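Local coordinates for protein 4-amino-4-deoxychorismate lyase (Legionella pneumophila, PDB 3LUL) that belongs to the class IV aminotransferase family and carries a covalently attached pyridoxal phosphate group in a two-chain assembly, at residues D20-F24 against L25-L29; F42-M45 against H46-R49; L50-S53 against A54-L57; E62-F65 against D66-F69; W68-H71 against L72-I76. One frame throughout, in Å; residues are numbered along the deposited sequence. Where two conformers were deposited one is given.

Contact 1 of 5, residues D20-F24 against L25-L29; sequences DDRIF and LGEGL
The carbonyl oxygen of R22 takes two backbone N-H groups from opposite faces of its plane while the side chain of the same residue clasps E27, so a single arginine closes this loop twice. The motif is a short 3-10 turn that leads from a loop into strand 28-36 and is opened by an Asx turn, in which D21 OD1 accepts from I23 N in a nearly straight bond (171°). L25 N reaches R22 O at 2.9 Å and E27 N reaches R22 O at 3.2 Å; G26 N adds a bond to I23 O. The salt bridge is side-on: NE of R22 meets OE1 of E27 at 2.7 Å, and NH2 of R22 meets OE2 of E27 at 3.1 Å. Both oxygens lie near the guanidinium plane, yet the nitrogens come from above the carboxylate, the two planes standing 59° apart. A bend at chi3 (46°) turns the guanidinium back to this grip. Its NH2 also bonds L99 O, and E27 OE2 has a second cationic partner in R153 of the second subunit, an arrangement that probably helps to hold the carboxylate ionised. F24 faces the dimer interface, where its ring meets F24 and F17 of the second subunit. Beside the salt bridge, L25 CD1 approaches R22 NH1 obliquely to 3.6 Å.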
# COMPACT_ATOMS: atom_id res chain seq x y z
N ASP B 20 7.95 8.84 -13.55
CA ASP B 20 6.69 9.62 -13.54
C ASP B 20 5.41 8.76 -13.52
O ASP B 20 4.31 9.31 -13.60
CB ASP B 20 6.65 10.57 -14.74
CG ASP B 20 6.68 9.82 -16.10
OD1 ASP B 20 7.04 8.61 -16.13
OD2 ASP B 20 6.37 10.43 -17.15
N ASP B 21 5.56 7.43 -13.46
CA ASP B 21 4.43 6.51 -13.48
C ASP B 21 3.72 6.51 -12.12
O ASP B 21 4.36 6.54 -11.06
CB ASP B 21 4.89 5.09 -13.86
CG ASP B 21 3.75 4.20 -14.33
OD1 ASP B 21 2.79 4.05 -13.56
OD2 ASP B 21 3.82 3.66 -15.45
N ARG B 22 2.39 6.51 -12.15
CA ARG B 22 1.63 6.57 -10.90
C ARG B 22 1.76 5.28 -10.05
O ARG B 22 1.39 5.27 -8.88
CB ARG B 22 0.16 6.93 -11.16
CG ARG B 22 -0.01 8.33 -11.75
CD ARG B 22 -1.44 8.67 -12.04
NE ARG B 22 -2.34 8.33 -10.92
CZ ARG B 22 -2.48 9.06 -9.81
NH1 ARG B 22 -1.83 10.20 -9.61
NH2 ARG B 22 -3.32 8.65 -8.88
N ILE B 23 2.33 4.21 -10.62
CA ILE B 23 2.64 3.01 -9.85
C ILE B 23 3.51 3.33 -8.64
O ILE B 23 3.43 2.63 -7.63
CB ILE B 23 3.24 1.87 -10.74
CG1 ILE B 23 3.27 0.52 -10.00
CG2 ILE B 23 4.65 2.17 -11.23
CD1 ILE B 23 3.46 -0.68 -10.96
N PHE B 24 4.33 4.40 -8.71
CA PHE B 24 5.12 4.84 -7.54
C PHE B 24 4.37 5.51 -6.39
O PHE B 24 4.95 5.78 -5.36
CB PHE B 24 6.32 5.69 -8.04
CG PHE B 24 7.30 4.87 -8.86
CD1 PHE B 24 8.08 3.91 -8.24
CD2 PHE B 24 7.37 4.96 -10.21
CE1 PHE B 24 8.96 3.12 -8.97
CE2 PHE B 24 8.27 4.19 -10.95
CZ PHE B 24 9.04 3.25 -10.32
N LEU B 25 3.07 5.79 -6.59
CA LEU B 25 2.14 6.24 -5.58
C LEU B 25 1.26 5.08 -5.10
O LEU B 25 0.37 5.22 -4.22
CB LEU B 25 1.24 7.35 -6.17
CG LEU B 25 1.90 8.55 -6.86
CD1 LEU B 25 0.88 9.55 -7.41
CD2 LEU B 25 2.81 9.22 -5.87
N GLY B 26 1.48 3.90 -5.67
CA GLY B 26 0.68 2.74 -5.37
C GLY B 26 -0.43 2.43 -6.36
O GLY B 26 -1.21 1.51 -6.10
N GLU B 27 -0.51 3.18 -7.45
CA GLU B 27 -1.58 2.99 -8.43
C GLU B 27 -1.14 1.91 -9.41
O GLU B 27 -0.63 2.20 -10.50
CB GLU B 27 -2.03 4.30 -9.13
CG GLU B 27 -3.38 4.14 -9.79
CD GLU B 27 -3.84 5.44 -10.39
OE1 GLU B 27 -3.25 5.82 -11.40
OE2 GLU B 27 -4.71 6.10 -9.82
N GLY B 28 -1.27 0.66 -8.97
CA GLY B 28 -0.89 -0.50 -9.80
C GLY B 28 -1.55 -1.77 -9.32
O GLY B 28 -1.87 -1.92 -8.12
N LEU B 29 -1.80 -2.67 -10.26
CA LEU B 29 -2.48 -3.93 -10.00
C LEU B 29 -1.63 -5.05 -10.55
O LEU B 29 -0.85 -4.84 -11.49
CB LEU B 29 -3.86 -3.95 -10.66
CG LEU B 29 -4.86 -2.90 -10.17
CD1 LEU B 29 -6.01 -2.75 -11.18
CD2 LEU B 29 -5.33 -3.27 -8.71

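Contact 2 of 5, residues F42-M45 against H46-R49; sequences FAYM and HWER
This is a local contact along the first turns of helix 43-57, where side chains three and four residues apart meet, with F42 as the N-cap residue. Y44 meets two partners, W47 and E48, on the same side of its ring plane. Its CE2 comes within 3.7 Å of W47 CZ3, the rings meeting obliquely with planes at 39°. On one face of the tyrosine ring sits E48 CB, offset toward the rim, and the carboxylate runs on past CE1 toward the hydroxyl, the ring and carboxylate planes 48° apart, to bring OE2 of E48 to 3.6 Å from OH of Y44. All three side chains have CG anti to the backbone N (chi1 173° for Y44), which sends them out along the same flank of the helix. A water ties E48 back to the backbone, donating to M45 O at 2.7 Å and to E48 OE1 at 2.8 Å. On another flank, H46 CD2 rests 3.2 Å from F42 O, while its ND1 bonds E31. NE1 of W47 bonds I63 O in the loop before helix 65-78, which helps to fix the turn of the ring; the ring also meets W68 of that helix. R49 pairs with E31 and gives NH1 to OP1 of the pyridoxal-lysine at position 141. This is an amphipathic helix whose inner flank reaches the cofactor site of a class IV aminotransferase fold.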
# COMPACT_ATOMS: atom_id res chain seq x y z
N PHE B 42 -5.89 -20.75 -16.29
CA PHE B 42 -6.98 -19.80 -15.98
C PHE B 42 -6.72 -18.37 -16.41
O PHE B 42 -7.11 -17.44 -15.74
CB PHE B 42 -7.41 -19.93 -14.52
CG PHE B 42 -7.78 -21.32 -14.20
CD1 PHE B 42 -9.04 -21.80 -14.51
CD2 PHE B 42 -6.81 -22.20 -13.77
CE1 PHE B 42 -9.34 -23.13 -14.31
CE2 PHE B 42 -7.10 -23.52 -13.57
CZ PHE B 42 -8.37 -23.98 -13.83
N ALA B 43 -6.12 -18.25 -17.59
CA ALA B 43 -5.81 -16.94 -18.16
C ALA B 43 -7.04 -16.03 -18.20
O ALA B 43 -6.91 -14.85 -17.96
CB ALA B 43 -5.26 -17.10 -19.58
N TYR B 44 -8.21 -16.60 -18.49
CA TYR B 44 -9.45 -15.80 -18.55
C TYR B 44 -9.77 -15.23 -17.18
O TYR B 44 -9.99 -14.03 -17.05
CB TYR B 44 -10.66 -16.60 -19.10
CG TYR B 44 -11.90 -15.77 -18.96
CD1 TYR B 44 -12.77 -15.98 -17.93
CD2 TYR B 44 -12.16 -14.71 -19.83
CE1 TYR B 44 -13.87 -15.21 -17.75
CE2 TYR B 44 -13.29 -13.92 -19.66
CZ TYR B 44 -14.14 -14.18 -18.61
OH TYR B 44 -15.27 -13.44 -18.37
N MSE B 45 -9.79 -16.08 -16.16
CA MSE B 45 -10.16 -15.57 -14.85
C MSE B 45 -9.23 -14.48 -14.32
O MSE B 45 -9.68 -13.53 -13.67
CB MSE B 45 -10.36 -16.72 -13.83
CG MSE B 45 -11.56 -17.58 -14.16
SE MSE B 45 -11.70 -19.10 -12.94
CE MSE B 45 -12.53 -18.09 -11.54
N HIS B 46 -7.93 -14.60 -14.62
CA HIS B 46 -6.95 -13.56 -14.28
C HIS B 46 -7.22 -12.26 -15.04
O HIS B 46 -7.18 -11.18 -14.47
CB HIS B 46 -5.54 -14.07 -14.58
CG HIS B 46 -5.07 -15.09 -13.60
ND1 HIS B 46 -4.75 -14.77 -12.30
CD2 HIS B 46 -4.85 -16.43 -13.73
CE1 HIS B 46 -4.38 -15.87 -11.65
NE2 HIS B 46 -4.41 -16.88 -12.51
N TRP B 47 -7.49 -12.37 -16.34
CA TRP B 47 -7.86 -11.18 -17.15
C TRP B 47 -9.11 -10.50 -16.63
O TRP B 47 -9.21 -9.27 -16.57
CB TRP B 47 -8.05 -11.64 -18.61
CG TRP B 47 -8.49 -10.62 -19.58
CD1 TRP B 47 -7.69 -9.71 -20.25
CD2 TRP B 47 -9.82 -10.38 -20.01
NE1 TRP B 47 -8.46 -8.95 -21.09
CE2 TRP B 47 -9.77 -9.32 -20.96
CE3 TRP B 47 -11.06 -10.95 -19.69
CZ2 TRP B 47 -10.92 -8.83 -21.57
CZ3 TRP B 47 -12.20 -10.46 -20.30
CH2 TRP B 47 -12.12 -9.42 -21.24
N GLU B 48 -10.10 -11.31 -16.28
CA GLU B 48 -11.38 -10.78 -15.79
C GLU B 48 -11.19 -9.98 -14.52
O GLU B 48 -11.72 -8.89 -14.36
CB GLU B 48 -12.33 -11.95 -15.53
CG GLU B 48 -13.67 -11.61 -14.91
CD GLU B 48 -14.52 -12.85 -14.61
OE1 GLU B 48 -13.98 -13.89 -14.15
OE2 GLU B 48 -15.73 -12.77 -14.84
N ARG B 49 -10.48 -10.57 -13.57
CA ARG B 49 -10.28 -9.94 -12.28
C ARG B 49 -9.46 -8.66 -12.44
O ARG B 49 -9.79 -7.63 -11.89
CB ARG B 49 -9.56 -10.89 -11.30
CG ARG B 49 -9.35 -10.24 -9.94
CD ARG B 49 -8.94 -11.24 -8.88
NE ARG B 49 -7.62 -11.81 -9.16
CZ ARG B 49 -7.09 -12.81 -8.47
NH1 ARG B 49 -7.73 -13.31 -7.39
NH2 ARG B 49 -5.91 -13.29 -8.80
O HOH W 1 -11.96 -13.77 -12.25

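Contact 3 of 5, residues L50-S53 against A54-L57; sequences LGNS and ARQL
The guanidinium of R55 carries the carbonyl oxygen of G51 over one face, 3.5 Å above the plane and offset toward the rim, while its edge is occupied by OD1 of N52 and by a water. At that edge NH2 of R55 donates to OD1 of N52 at 2.8 Å; the donor lies in the carbonyl plane of the amide, but the N-H is bent to 139°. Amide and guanidinium planes stand 78° apart, although the two side chains run alongside each other and point the same way. The water closes a small ring: it accepts from R55 NE at 2.8 Å and donates to N52 OD1 at 3.1 Å, so this amide oxygen is gripped by two donors. R55 leaves the helix with CG anti to its N (chi1 -170°) and then folds at chi3, which carries the flat group back over the preceding turn. Beneath it run the i to i+4 backbone bonds of an alpha helix, among them R55 N to G51 O at 2.9 Å. On the buried flank, S53 OG bonds weakly back to R49 O. There helix 43-57 packs against the sheet: L50, S53 and L57 lie on L29 of strand 28-36, L50 and A54 touch L90 of strand 84-91, and L57 also reaches L146 of the second subunit.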
# COMPACT_ATOMS: atom_id res chain seq x y z
N LEU B 50 -8.40 -8.73 -13.22
CA LEU B 50 -7.54 -7.54 -13.45
C LEU B 50 -8.36 -6.43 -14.06
O LEU B 50 -8.26 -5.29 -13.61
CB LEU B 50 -6.31 -7.88 -14.30
CG LEU B 50 -5.32 -6.76 -14.66
CD1 LEU B 50 -4.88 -6.02 -13.41
CD2 LEU B 50 -4.15 -7.35 -15.46
N GLY B 51 -9.21 -6.76 -15.04
CA GLY B 51 -10.04 -5.76 -15.70
C GLY B 51 -11.08 -5.17 -14.77
O GLY B 51 -11.34 -3.96 -14.80
N ASN B 52 -11.70 -6.01 -13.95
CA ASN B 52 -12.69 -5.54 -12.95
C ASN B 52 -12.09 -4.55 -11.94
O ASN B 52 -12.68 -3.51 -11.65
CB ASN B 52 -13.31 -6.70 -12.16
CG ASN B 52 -14.29 -7.52 -12.97
OD1 ASN B 52 -14.77 -7.07 -14.01
ND2 ASN B 52 -14.58 -8.74 -12.51
N SER B 53 -10.91 -4.89 -11.45
CA SER B 53 -10.14 -4.01 -10.57
C SER B 53 -9.71 -2.74 -11.24
O SER B 53 -9.83 -1.69 -10.62
CB SER B 53 -8.92 -4.72 -9.99
OG SER B 53 -9.37 -5.79 -9.17
N ALA B 54 -9.24 -2.81 -12.50
CA ALA B 54 -8.84 -1.61 -13.26
C ALA B 54 -10.01 -0.66 -13.39
O ALA B 54 -9.88 0.54 -13.11
CB ALA B 54 -8.32 -1.97 -14.64
N ARG B 55 -11.17 -1.22 -13.79
CA ARG B 55 -12.39 -0.46 -13.95
C ARG B 55 -12.75 0.29 -12.67
O ARG B 55 -13.08 1.49 -12.69
CB ARG B 55 -13.53 -1.40 -14.38
CG ARG B 55 -14.81 -0.74 -14.83
CD ARG B 55 -15.65 -1.66 -15.78
NE ARG B 55 -15.39 -3.11 -15.61
CZ ARG B 55 -14.60 -3.89 -16.37
NH1 ARG B 55 -13.93 -3.40 -17.42
NH2 ARG B 55 -14.47 -5.18 -16.09
N GLN B 56 -12.64 -0.40 -11.55
CA GLN B 56 -12.98 0.16 -10.26
C GLN B 56 -12.10 1.34 -9.87
O GLN B 56 -12.57 2.26 -9.22
CB GLN B 56 -12.88 -0.92 -9.21
CG GLN B 56 -13.36 -0.47 -7.84
CD GLN B 56 -13.08 -1.51 -6.80
OE1 GLN B 56 -13.36 -2.69 -7.02
NE2 GLN B 56 -12.50 -1.09 -5.67
N LEU B 57 -10.83 1.28 -10.25
CA LEU B 57 -9.84 2.33 -9.99
C LEU B 57 -9.75 3.39 -11.11
O LEU B 57 -8.92 4.29 -11.03
CB LEU B 57 -8.46 1.69 -9.80
CG LEU B 57 -8.25 0.80 -8.54
CD1 LEU B 57 -6.81 0.28 -8.44
CD2 LEU B 57 -8.67 1.57 -7.28
O HOH W 2 -16.60 -4.64 -13.59

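Contact 4 of 5, residues E62-F65 against D66-F69; sequences EISF and DDWF
A serine N-cap starts helix 65-78, the second of two consecutive helices in this part of the class IV aminotransferase fold. S64 OG accepts from D67 N at 3.1 Å in a fairly straight bond (160°), giving a backbone N-H of the first turn a side-chain acceptor. The hydroxyl can do so because chi1 of 69° sets OG between the backbone N and the carbonyl carbon, within reach of D67 N. D67 answers through a water: the water accepts from S64 N at 2.8 Å and donates to OD2 of D67 at 2.6 Å. This is a water-mediated counterpart of the direct return bond in a capping box. Near the helix amino end the carboxylates of D66 and D67 would probably be stabilised as anions by the dipole. Just before the cap, I63 folds against the first turn, CG1 resting 3.9 Å from CB of D67 and CD1 lying near W68 CA.

Along the flank of the first turn the aromatic side chains gather. F65 and W68 meet obliquely, with planes at 36°, while F65 and F69 run side by side and F69 CB sits over one face of the F65 ring. The indole of W68 gives its NE1 to A43 O and its ring meets W47, which joins this start to helix 43-57. At the far end of the F65 ring, CZ approaches CD1 of F69 to 4.0 Å.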
# COMPACT_ATOMS: atom_id res chain seq x y z
N GLU B 62 -7.59 -1.62 -21.86
CA GLU B 62 -8.10 -1.81 -23.21
C GLU B 62 -7.17 -2.80 -23.89
O GLU B 62 -6.42 -2.44 -24.81
CB GLU B 62 -8.11 -0.48 -23.99
CG GLU B 62 -9.13 0.53 -23.50
CD GLU B 62 -10.55 0.12 -23.76
OE1 GLU B 62 -10.78 -0.71 -24.67
OE2 GLU B 62 -11.43 0.66 -23.05
N ILE B 63 -7.20 -4.03 -23.40
CA ILE B 63 -6.51 -5.15 -24.02
C ILE B 63 -7.53 -6.28 -24.07
O ILE B 63 -8.10 -6.63 -23.04
CB ILE B 63 -5.22 -5.53 -23.28
CG1 ILE B 63 -4.54 -6.73 -23.97
CG2 ILE B 63 -5.46 -5.83 -21.81
CD1 ILE B 63 -3.10 -7.00 -23.42
N SER B 64 -7.75 -6.84 -25.25
CA SER B 64 -8.75 -7.89 -25.39
C SER B 64 -8.23 -9.16 -24.73
O SER B 64 -7.02 -9.31 -24.51
CB SER B 64 -9.06 -8.12 -26.88
OG SER B 64 -7.93 -8.70 -27.51
N PHE B 65 -9.13 -10.09 -24.41
CA PHE B 65 -8.68 -11.36 -23.86
C PHE B 65 -7.72 -12.08 -24.81
O PHE B 65 -6.73 -12.65 -24.39
CB PHE B 65 -9.85 -12.29 -23.50
CG PHE B 65 -9.39 -13.65 -23.11
CD1 PHE B 65 -8.68 -13.82 -21.91
CD2 PHE B 65 -9.57 -14.74 -23.95
CE1 PHE B 65 -8.21 -15.06 -21.55
CE2 PHE B 65 -9.10 -16.00 -23.59
CZ PHE B 65 -8.40 -16.16 -22.39
N ASP B 66 -8.08 -12.12 -26.10
CA ASP B 66 -7.24 -12.82 -27.07
C ASP B 66 -5.82 -12.22 -27.11
O ASP B 66 -4.85 -12.98 -27.21
CB ASP B 66 -7.89 -12.80 -28.45
CG ASP B 66 -9.13 -13.70 -28.51
OD1 ASP B 66 -9.28 -14.61 -27.67
OD2 ASP B 66 -9.95 -13.50 -29.43
N ASP B 67 -5.71 -10.89 -27.09
CA ASP B 67 -4.39 -10.25 -27.11
C ASP B 67 -3.62 -10.54 -25.80
O ASP B 67 -2.41 -10.82 -25.83
CB ASP B 67 -4.50 -8.74 -27.35
CG ASP B 67 -4.83 -8.39 -28.81
OD1 ASP B 67 -4.84 -9.27 -29.69
OD2 ASP B 67 -5.07 -7.21 -29.06
N TRP B 68 -4.34 -10.51 -24.69
CA TRP B 68 -3.78 -10.88 -23.38
C TRP B 68 -3.19 -12.27 -23.45
O TRP B 68 -2.03 -12.48 -23.11
CB TRP B 68 -4.88 -10.82 -22.34
CG TRP B 68 -4.70 -11.51 -21.03
CD1 TRP B 68 -5.15 -12.76 -20.70
CD2 TRP B 68 -4.17 -10.95 -19.83
NE1 TRP B 68 -4.89 -13.03 -19.39
CE2 TRP B 68 -4.29 -11.93 -18.82
CE3 TRP B 68 -3.59 -9.73 -19.51
CZ2 TRP B 68 -3.83 -11.74 -17.53
CZ3 TRP B 68 -3.14 -9.52 -18.21
CH2 TRP B 68 -3.26 -10.52 -17.24
N PHE B 69 -4.01 -13.21 -23.91
CA PHE B 69 -3.58 -14.61 -23.98
C PHE B 69 -2.36 -14.74 -24.89
O PHE B 69 -1.38 -15.36 -24.52
CB PHE B 69 -4.74 -15.51 -24.45
CG PHE B 69 -4.44 -16.99 -24.33
CD1 PHE B 69 -4.75 -17.68 -23.16
CD2 PHE B 69 -3.89 -17.67 -25.40
CE1 PHE B 69 -4.49 -19.05 -23.05
CE2 PHE B 69 -3.63 -19.05 -25.31
CZ PHE B 69 -3.94 -19.73 -24.14
O HOH W 3 -6.46 -5.67 -27.47

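Contact 5 of 5, residues W68-H71 against L72-I76; sequences WFEH and LIQKI
The carbonyl oxygen of F69 accepts from I73 N at 2.9 Å, one of four successive i to i+4 bonds that run through the middle of helix 65-78; W68 O, E70 O and H71 O take the N-H groups of L72, Q74 and K75. On this alpha-helical frame the side chains pair at the same spacing. L72 sends CD1 over the indole of W68 in a CH-pi contact, 4.0 Å from the centroid of the five-membered ring and 30° off its normal, so the methyl is off-centre, closest to NE1; the bond of NE1 to A43 O probably helps to set the tilt of the indole. H71 ND1 bends back to a weak bond with D67 O. Buried K75 extends from the helix toward strand 106-113, where NZ makes a weak bond to F110 O. L72 faces inward, onto A43 of helix 43-57 and P40, and F69 and I73 touch P40 too; L72 also touches F110, so the helix packs across the five-stranded sheet from edge strand 39-40 to strand 106-113. One residue further on from the W68 and L72 pair, I73 lies obliquely against the ring of F69, and CE2 of F69 lies 3.5 Å from CG1 of I73.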
# COMPACT_ATOMS: atom_id res chain seq x y z
N TRP B 68 -4.34 -10.51 -24.69
CA TRP B 68 -3.78 -10.88 -23.38
C TRP B 68 -3.19 -12.27 -23.45
O TRP B 68 -2.03 -12.48 -23.11
CB TRP B 68 -4.88 -10.82 -22.34
CG TRP B 68 -4.70 -11.51 -21.03
CD1 TRP B 68 -5.15 -12.76 -20.70
CD2 TRP B 68 -4.17 -10.95 -19.83
NE1 TRP B 68 -4.89 -13.03 -19.39
CE2 TRP B 68 -4.29 -11.93 -18.82
CE3 TRP B 68 -3.59 -9.73 -19.51
CZ2 TRP B 68 -3.83 -11.74 -17.53
CZ3 TRP B 68 -3.14 -9.52 -18.21
CH2 TRP B 68 -3.26 -10.52 -17.24
N PHE B 69 -4.01 -13.21 -23.91
CA PHE B 69 -3.58 -14.61 -23.98
C PHE B 69 -2.36 -14.74 -24.89
O PHE B 69 -1.38 -15.36 -24.52
CB PHE B 69 -4.74 -15.51 -24.45
CG PHE B 69 -4.44 -16.99 -24.33
CD1 PHE B 69 -4.75 -17.68 -23.16
CD2 PHE B 69 -3.89 -17.67 -25.40
CE1 PHE B 69 -4.49 -19.05 -23.05
CE2 PHE B 69 -3.63 -19.05 -25.31
CZ PHE B 69 -3.94 -19.73 -24.14
N GLU B 70 -2.41 -14.10 -26.06
CA GLU B 70 -1.29 -14.10 -27.03
C GLU B 70 0.00 -13.55 -26.41
O GLU B 70 1.09 -14.10 -26.64
CB GLU B 70 -1.65 -13.31 -28.30
CG GLU B 70 -0.48 -12.96 -29.29
CD GLU B 70 0.28 -14.17 -29.85
OE1 GLU B 70 -0.01 -15.32 -29.44
OE2 GLU B 70 1.19 -13.96 -30.70
N HIS B 71 -0.12 -12.48 -25.63
CA HIS B 71 1.05 -11.95 -24.89
C HIS B 71 1.63 -12.94 -23.90
O HIS B 71 2.85 -13.05 -23.81
CB HIS B 71 0.73 -10.64 -24.19
CG HIS B 71 0.87 -9.46 -25.07
ND1 HIS B 71 -0.22 -8.77 -25.57
CD2 HIS B 71 1.97 -8.84 -25.56
CE1 HIS B 71 0.21 -7.76 -26.31
NE2 HIS B 71 1.53 -7.79 -26.32
N LEU B 72 0.77 -13.66 -23.18
CA LEU B 72 1.22 -14.69 -22.24
C LEU B 72 1.96 -15.79 -22.98
O LEU B 72 3.06 -16.19 -22.57
CB LEU B 72 0.07 -15.29 -21.42
CG LEU B 72 -0.78 -14.34 -20.55
CD1 LEU B 72 -2.02 -15.06 -19.95
CD2 LEU B 72 0.10 -13.75 -19.43
N ILE B 73 1.39 -16.24 -24.10
CA ILE B 73 2.01 -17.32 -24.89
C ILE B 73 3.36 -16.86 -25.42
O ILE B 73 4.32 -17.63 -25.36
CB ILE B 73 1.10 -17.82 -26.03
CG1 ILE B 73 -0.17 -18.48 -25.47
CG2 ILE B 73 1.86 -18.82 -26.94
CD1 ILE B 73 0.04 -19.68 -24.57
N GLN B 74 3.46 -15.62 -25.89
CA GLN B 74 4.71 -15.15 -26.48
C GLN B 74 5.82 -15.04 -25.44
O GLN B 74 6.97 -15.29 -25.76
CB GLN B 74 4.55 -13.83 -27.25
CG GLN B 74 3.81 -13.97 -28.62
CD GLN B 74 4.34 -15.11 -29.54
OE1 GLN B 74 3.57 -15.98 -29.98
NE2 GLN B 74 5.64 -15.11 -29.83
N LYS B 75 5.45 -14.70 -24.21
CA LYS B 75 6.38 -14.67 -23.08
C LYS B 75 6.87 -16.05 -22.68
O LYS B 75 8.08 -16.25 -22.50
CB LYS B 75 5.74 -13.94 -21.89
CG LYS B 75 6.22 -12.53 -21.78
CD LYS B 75 7.52 -12.53 -20.99
CE LYS B 75 8.38 -11.39 -21.38
NZ LYS B 75 9.47 -11.19 -20.41
N ILE B 76 5.95 -17.01 -22.55
CA ILE B 76 6.26 -18.42 -22.26
C ILE B 76 7.20 -19.03 -23.29
O ILE B 76 8.22 -19.67 -22.95
CB ILE B 76 4.95 -19.27 -22.19
CG1 ILE B 76 4.13 -18.91 -20.92
CG2 ILE B 76 5.19 -20.79 -22.30
CD1 ILE B 76 2.63 -19.19 -21.09

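How the contacts relate
Contact 1 is the buried one, a loop clasped by a salt bridge at the subunit interface; contact 4 lies at the surface, and contacts 2, 3 and 5 are partly buried. Contacts 2 and 3 follow each other on helix 43-57, contacts 4 and 5 on helix 65-78, sharing W68 and F69. The principle is that one helical spacing serves different chemistry: charge and amide groups with water on the outer flanks, aromatic and aliphatic groups where the helices meet, though contact 2 also sends H46 and R49 inward to E31, and R49 to the cofactor phosphate. W68 and W47 join contact 2 to contact 4 through reciprocal indole-to-carbonyl bonds, while L29 of contact 1 packs onto contact 3.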